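Local coordinates for intestinal fatty acid binding protein (Rattus norvegicus, PDB 1ICM), which binds long-chain fatty acids such as myristate inside its beta-barrel and is thought to carry them within cells of the intestinal lining, at residues 34-38 against 126-131; 54-58 against 70-74. All coordinates share one frame; numbering follows the deposited sequence.

Interaction 1: 34-38 against 126-131; sequences DNLKL and RIFKKE
Arg126 reaches Asp34 end-on, one terminal nitrogen to each carboxylate oxygen: NH2 donates to OD1 at 2.9 Å and NH1 to OD2 at 3.1 Å, the latter on the syn side and nearly straight (172°). Both oxygens lie close to the guanidinium plane, which the carboxylate plane meets at a tilt of 35°. A bend at chi3 (80°) turns the arginine head this way, while its NE is bound by Asn11. Asp34 OD1 also accepts from Leu36 N, on the opposite face of the carboxylate, closing an Asx turn. Replacing Asp34 with alanine would probably leave the buried arginine without this counter-charge and Leu36 N without this acceptor. The principle at work is that barrel side chains can meet across an intervening strand: in this antiparallel fatty-acid-binding barrel, strand 4-12 runs between strands 37-43 and 122-130. Phe128 packs across it onto two leucines, with Leu36 CD2 in the ring plane, 3.9 Å from CZ, and Leu38 CD1 obliquely placed, 3.8 Å from CE2. At the C-terminus, Glu131 OE2 stands 4.3 Å from Lys37 NZ, opposite charges too far apart for a salt bridge.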
loop_
_atom_site.group_PDB
_atom_site.type_symbol
_atom_site.label_atom_id
_atom_site.label_comp_id
_atom_site.label_asym_id
_atom_site.label_seq_id
_atom_site.Cartn_x
_atom_site.Cartn_y
_atom_site.Cartn_z
ATOM N N ASP A 34 9.561 -8.044 4.283
ATOM C CA ASP A 34 10.199 -7.108 3.382
ATOM C C ASP A 34 10.845 -5.832 3.972
ATOM O O ASP A 34 11.440 -5.082 3.186
ATOM C CB ASP A 34 9.189 -6.737 2.289
ATOM C CG ASP A 34 7.990 -5.945 2.760
ATOM O OD1 ASP A 34 7.869 -5.816 4.056
ATOM O OD2 ASP A 34 7.192 -5.453 1.974
ATOM N N ASN A 35 10.724 -5.682 5.297
ATOM C CA ASN A 35 11.291 -4.510 6.008
ATOM C C ASN A 35 10.806 -3.215 5.381
ATOM O O ASN A 35 11.560 -2.263 5.287
ATOM C CB ASN A 35 12.844 -4.453 6.070
ATOM C CG ASN A 35 13.364 -5.599 6.913
ATOM O OD1 ASN A 35 13.086 -5.662 8.124
ATOM N ND2 ASN A 35 14.084 -6.518 6.265
ATOM N N LEU A 36 9.548 -3.173 4.948
ATOM C CA LEU A 36 9.067 -1.951 4.286
ATOM C C LEU A 36 9.001 -0.758 5.264
ATOM O O LEU A 36 8.546 -0.871 6.395
ATOM C CB LEU A 36 7.632 -2.284 3.790
ATOM C CG LEU A 36 6.908 -1.141 3.104
ATOM C CD1 LEU A 36 7.622 -0.632 1.850
ATOM C CD2 LEU A 36 5.441 -1.591 2.865
ATOM N N LYS A 37 9.435 0.352 4.730
ATOM C CA LYS A 37 9.474 1.631 5.411
ATOM C C LYS A 37 8.925 2.667 4.433
ATOM O O LYS A 37 9.235 2.710 3.220
ATOM C CB LYS A 37 10.951 1.909 5.644
ATOM C CG LYS A 37 11.262 3.285 6.189
ATOM C CD LYS A 37 12.644 3.261 6.806
ATOM C CE LYS A 37 13.494 4.452 6.398
ATOM N NZ LYS A 37 14.731 4.596 7.190
ATOM N N LEU A 38 8.058 3.537 4.977
ATOM C CA LEU A 38 7.480 4.571 4.118
ATOM C C LEU A 38 7.764 5.941 4.733
ATOM O O LEU A 38 7.613 6.144 5.957
ATOM C CB LEU A 38 5.929 4.430 4.168
ATOM C CG LEU A 38 5.356 3.105 3.651
ATOM C CD1 LEU A 38 3.853 3.092 3.874
ATOM C CD2 LEU A 38 5.637 3.026 2.149
ATOM N N ARG A 126 -1.539 -4.450 6.917
ATOM C CA ARG A 126 -0.139 -4.200 7.252
ATOM C C ARG A 126 -0.178 -3.053 8.261
ATOM O O ARG A 126 -0.720 -2.006 7.933
ATOM C CB ARG A 126 0.738 -3.844 6.067
ATOM C CG ARG A 126 0.710 -5.016 5.078
ATOM C CD ARG A 126 1.988 -5.133 4.249
ATOM N NE ARG A 126 3.045 -5.784 5.025
ATOM C CZ ARG A 126 4.270 -5.796 4.533
ATOM N NH1 ARG A 126 4.462 -5.216 3.330
ATOM N NH2 ARG A 126 5.237 -6.403 5.204
ATOM N N ILE A 127 0.346 -3.257 9.462
ATOM C CA ILE A 127 0.343 -2.178 10.465
ATOM C C ILE A 127 1.754 -1.619 10.708
ATOM O O ILE A 127 2.693 -2.387 10.953
ATOM C CB ILE A 127 -0.319 -2.772 11.702
ATOM C CG1 ILE A 127 -1.755 -3.194 11.340
ATOM C CG2 ILE A 127 -0.248 -1.779 12.874
ATOM C CD1 ILE A 127 -2.406 -4.161 12.323
ATOM N N PHE A 128 1.953 -0.294 10.666
ATOM C CA PHE A 128 3.257 0.330 10.833
ATOM C C PHE A 128 3.376 1.133 12.115
ATOM O O PHE A 128 2.345 1.639 12.581
ATOM C CB PHE A 128 3.416 1.385 9.721
ATOM C CG PHE A 128 3.295 0.798 8.321
ATOM C CD1 PHE A 128 2.077 0.335 7.802
ATOM C CD2 PHE A 128 4.420 0.691 7.500
ATOM C CE1 PHE A 128 1.987 -0.215 6.513
ATOM C CE2 PHE A 128 4.361 0.137 6.215
ATOM C CZ PHE A 128 3.133 -0.318 5.719
ATOM N N LYS A 129 4.596 1.248 12.663
ATOM C CA LYS A 129 4.814 2.041 13.861
ATOM C C LYS A 129 5.562 3.269 13.432
ATOM O O LYS A 129 6.337 3.215 12.496
ATOM C CB LYS A 129 5.610 1.324 14.927
ATOM C CG LYS A 129 4.709 0.527 15.854
ATOM C CD LYS A 129 5.558 -0.261 16.836
ATOM C CE LYS A 129 4.796 -1.432 17.439
ATOM N NZ LYS A 129 3.519 -1.010 18.047
ATOM N N LYS A 130 5.306 4.395 14.085
ATOM C CA LYS A 130 6.032 5.594 13.697
ATOM C C LYS A 130 7.437 5.510 14.288
ATOM O O LYS A 130 7.637 5.045 15.409
ATOM C CB LYS A 130 5.320 6.824 14.249
ATOM C CG LYS A 130 5.318 8.006 13.290
ATOM C CD LYS A 130 4.539 9.137 13.949
ATOM C CE LYS A 130 4.011 10.195 13.015
ATOM N NZ LYS A 130 2.913 10.903 13.693
ATOM N N GLU A 131 8.436 5.941 13.518
ATOM C CA GLU A 131 9.851 5.965 13.869
ATOM C C GLU A 131 10.149 6.996 14.952
ATOM O O GLU A 131 11.351 7.334 15.120
ATOM C CB GLU A 131 10.681 6.390 12.637
ATOM C CG GLU A 131 12.189 6.119 12.746
ATOM C CD GLU A 131 12.573 4.817 12.103
ATOM O OE1 GLU A 131 11.730 3.864 12.422
ATOM O OE2 GLU A 131 13.547 4.690 11.367
ATOM O OXT GLU A 131 9.197 7.473 15.610
#

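Interaction 2: 54-58 against 70-74; sequences NFRNI and YSLAD. With MYR (myristic acid), chain B.
Arg56 spans the gap between strands 57-63 and 68-71, the fourth and fifth of this fatty-acid-binding barrel, near the turns at their ends. Its chain runs extended from CG to NE and brings the guanidinium end-on to one carbonyl oxygen. NH1 and NH2 each donate to Ser71 O at 2.9 Å, NH2 in the carbonyl plane and NH1 43° above it. That oxygen sits in the guanidinium plane, as does Tyr70 OH. Glu51 ties the two side chains together, salt-bridged to Arg56 NH2 and hydrogen-bonded to Tyr70 OH. The guanidinium is sandwiched as well: Ile58 CD1 lies over the centre of one face, and Ala73 N over the other, offset toward its rim. Tyr70 presents one ring face to the ligand, with myristate C3 3.8 Å above the ring centre. Further along the chain of the fatty acid, Leu72 CD2 comes within 3.9 Å of C8 and CD1 within 3.9 Å of C11. Nearer the mouth, Phe55 CB packs on Ala73 CB at 4.1 Å. Facing turns of this kind, near the helices, are characteristic of the portal region, through which fatty acids are thought to enter and leave the barrel.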
loop_
_atom_site.group_PDB
_atom_site.type_symbol
_atom_site.label_atom_id
_atom_site.label_comp_id
_atom_site.label_asym_id
_atom_site.label_seq_id
_atom_site.Cartn_x
_atom_site.Cartn_y
_atom_site.Cartn_z
ATOM N N ASN A 54 13.204 -4.434 1.075
ATOM C CA ASN A 54 14.259 -5.347 0.630
ATOM C C ASN A 54 14.249 -5.486 -0.880
ATOM O O ASN A 54 15.278 -5.794 -1.480
ATOM C CB ASN A 54 14.230 -6.742 1.253
ATOM C CG ASN A 54 14.501 -6.813 2.731
ATOM O OD1 ASN A 54 15.206 -5.964 3.279
ATOM N ND2 ASN A 54 13.918 -7.814 3.391
ATOM N N PHE A 55 13.091 -5.242 -1.509
ATOM C CA PHE A 55 12.935 -5.350 -2.960
ATOM C C PHE A 55 13.371 -4.155 -3.776
ATOM O O PHE A 55 13.935 -4.278 -4.868
ATOM C CB PHE A 55 11.452 -5.599 -3.345
ATOM C CG PHE A 55 10.858 -6.840 -2.745
ATOM C CD1 PHE A 55 11.160 -8.091 -3.284
ATOM C CD2 PHE A 55 9.987 -6.815 -1.661
ATOM C CE1 PHE A 55 10.631 -9.269 -2.761
ATOM C CE2 PHE A 55 9.449 -7.982 -1.117
ATOM C CZ PHE A 55 9.771 -9.222 -1.665
ATOM N N ARG A 56 13.129 -2.949 -3.279
ATOM C CA ARG A 56 13.486 -1.783 -4.069
ATOM C C ARG A 56 13.326 -0.510 -3.241
ATOM O O ARG A 56 12.908 -0.524 -2.086
ATOM C CB ARG A 56 12.535 -1.642 -5.265
ATOM C CG ARG A 56 11.061 -1.760 -4.850
ATOM C CD ARG A 56 10.042 -1.500 -5.948
ATOM N NE ARG A 56 8.658 -1.391 -5.429
ATOM C CZ ARG A 56 7.573 -1.264 -6.207
ATOM N NH1 ARG A 56 7.676 -1.248 -7.534
ATOM N NH2 ARG A 56 6.354 -1.160 -5.658
ATOM N N ASN A 57 13.610 0.578 -3.904
ATOM C CA ASN A 57 13.516 1.889 -3.288
ATOM C C ASN A 57 13.025 2.827 -4.360
ATOM O O ASN A 57 13.754 3.145 -5.291
ATOM C CB ASN A 57 14.901 2.382 -2.807
ATOM C CG ASN A 57 15.342 1.579 -1.609
ATOM O OD1 ASN A 57 16.095 0.599 -1.727
ATOM N ND2 ASN A 57 14.890 1.981 -0.439
ATOM N N ILE A 58 11.789 3.302 -4.220
ATOM C CA ILE A 58 11.255 4.194 -5.226
ATOM C C ILE A 58 10.353 5.242 -4.604
ATOM O O ILE A 58 9.858 5.063 -3.489
ATOM C CB ILE A 58 10.344 3.389 -6.145
ATOM C CG1 ILE A 58 9.220 2.733 -5.347
ATOM C CG2 ILE A 58 11.162 2.270 -6.770
ATOM C CD1 ILE A 58 8.044 2.239 -6.196
ATOM N N TYR A 70 0.814 2.694 -10.702
ATOM C CA TYR A 70 1.781 2.216 -9.751
ATOM C C TYR A 70 2.049 0.733 -10.003
ATOM O O TYR A 70 1.135 -0.029 -10.252
ATOM C CB TYR A 70 1.197 2.390 -8.344
ATOM C CG TYR A 70 1.956 1.686 -7.232
ATOM C CD1 TYR A 70 3.100 2.241 -6.662
ATOM C CD2 TYR A 70 1.489 0.477 -6.719
ATOM C CE1 TYR A 70 3.784 1.598 -5.632
ATOM C CE2 TYR A 70 2.159 -0.178 -5.692
ATOM C CZ TYR A 70 3.315 0.376 -5.144
ATOM O OH TYR A 70 3.949 -0.289 -4.110
ATOM N N SER A 71 3.292 0.279 -9.949
ATOM C CA SER A 71 3.593 -1.134 -10.146
ATOM C C SER A 71 4.099 -1.793 -8.891
ATOM O O SER A 71 4.856 -1.213 -8.106
ATOM C CB SER A 71 4.763 -1.360 -11.096
ATOM O OG SER A 71 4.447 -0.815 -12.358
ATOM N N LEU A 72 3.697 -3.026 -8.706
ATOM C CA LEU A 72 4.145 -3.820 -7.582
ATOM C C LEU A 72 5.578 -4.274 -7.866
ATOM O O LEU A 72 6.035 -4.176 -8.990
ATOM C CB LEU A 72 3.312 -5.089 -7.399
ATOM C CG LEU A 72 1.836 -4.794 -7.267
ATOM C CD1 LEU A 72 1.153 -6.061 -6.741
ATOM C CD2 LEU A 72 1.690 -3.586 -6.336
ATOM N N ALA A 73 6.263 -4.762 -6.835
ATOM C CA ALA A 73 7.647 -5.214 -6.878
ATOM C C ALA A 73 7.865 -6.254 -7.953
ATOM O O ALA A 73 8.925 -6.326 -8.592
ATOM C CB ALA A 73 7.986 -5.833 -5.536
ATOM N N ASP A 74 6.820 -7.047 -8.139
ATOM C CA ASP A 74 6.847 -8.101 -9.144
ATOM C C ASP A 74 6.488 -7.661 -10.544
ATOM O O ASP A 74 6.362 -8.519 -11.389
ATOM C CB ASP A 74 5.952 -9.321 -8.827
ATOM C CG ASP A 74 4.485 -9.093 -9.019
ATOM O OD1 ASP A 74 4.168 -7.831 -9.103
ATOM O OD2 ASP A 74 3.645 -9.979 -9.072
HETATM C C1 MYR B . 1.046 4.477 -2.411
HETATM O O1 MYR B . 2.031 4.281 -1.600
HETATM O O2 MYR B . 0.147 5.222 -2.117
HETATM C C2 MYR B . 1.127 3.723 -3.735
HETATM C C3 MYR B . 0.003 2.733 -3.976
HETATM C C4 MYR B . -0.057 1.586 -2.973
HETATM C C5 MYR B . -1.144 0.547 -3.254
HETATM C C6 MYR B . -0.881 -0.734 -2.459
HETATM C C7 MYR B . -1.290 -2.030 -3.145
HETATM C C8 MYR B . -0.203 -3.087 -2.961
HETATM C C9 MYR B . -0.771 -4.428 -2.557
HETATM C C10 MYR B . 0.235 -5.329 -1.860
HETATM C C11 MYR B . 0.880 -6.289 -2.839
HETATM C C12 MYR B . 2.128 -7.005 -2.353
HETATM C C13 MYR B . 2.709 -7.838 -3.483
HETATM C C14 MYR B . 3.826 -8.785 -3.080
#

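How the interactions relate
Interactions 1 and 2 lie about 15 Å apart, centre to centre, on one antiparallel sheet curled into a barrel. Along the chain, both segments of interaction 2 come between those of interaction 1. The longer-range contact joins the start of strand 37-43 and the loop leading into it to strand 122-130, whereas the shorter-range one spans the two outermost strands, 57-63 and 68-71. They meet where 34-38 passes 54-58: Asp34 O probably accepts a hydrogen bond from Asn54 N at 2.8 Å, and Asp34 CB packs 3.6 Å from Phe55 CE2. Glu51 of strand 46-52 touches Leu36 and Arg56, so the contacts share a partner, and both lie beside the fatty acid: Tyr70 and Leu72 touch it, and Leu38's side chain is about 5 Å away.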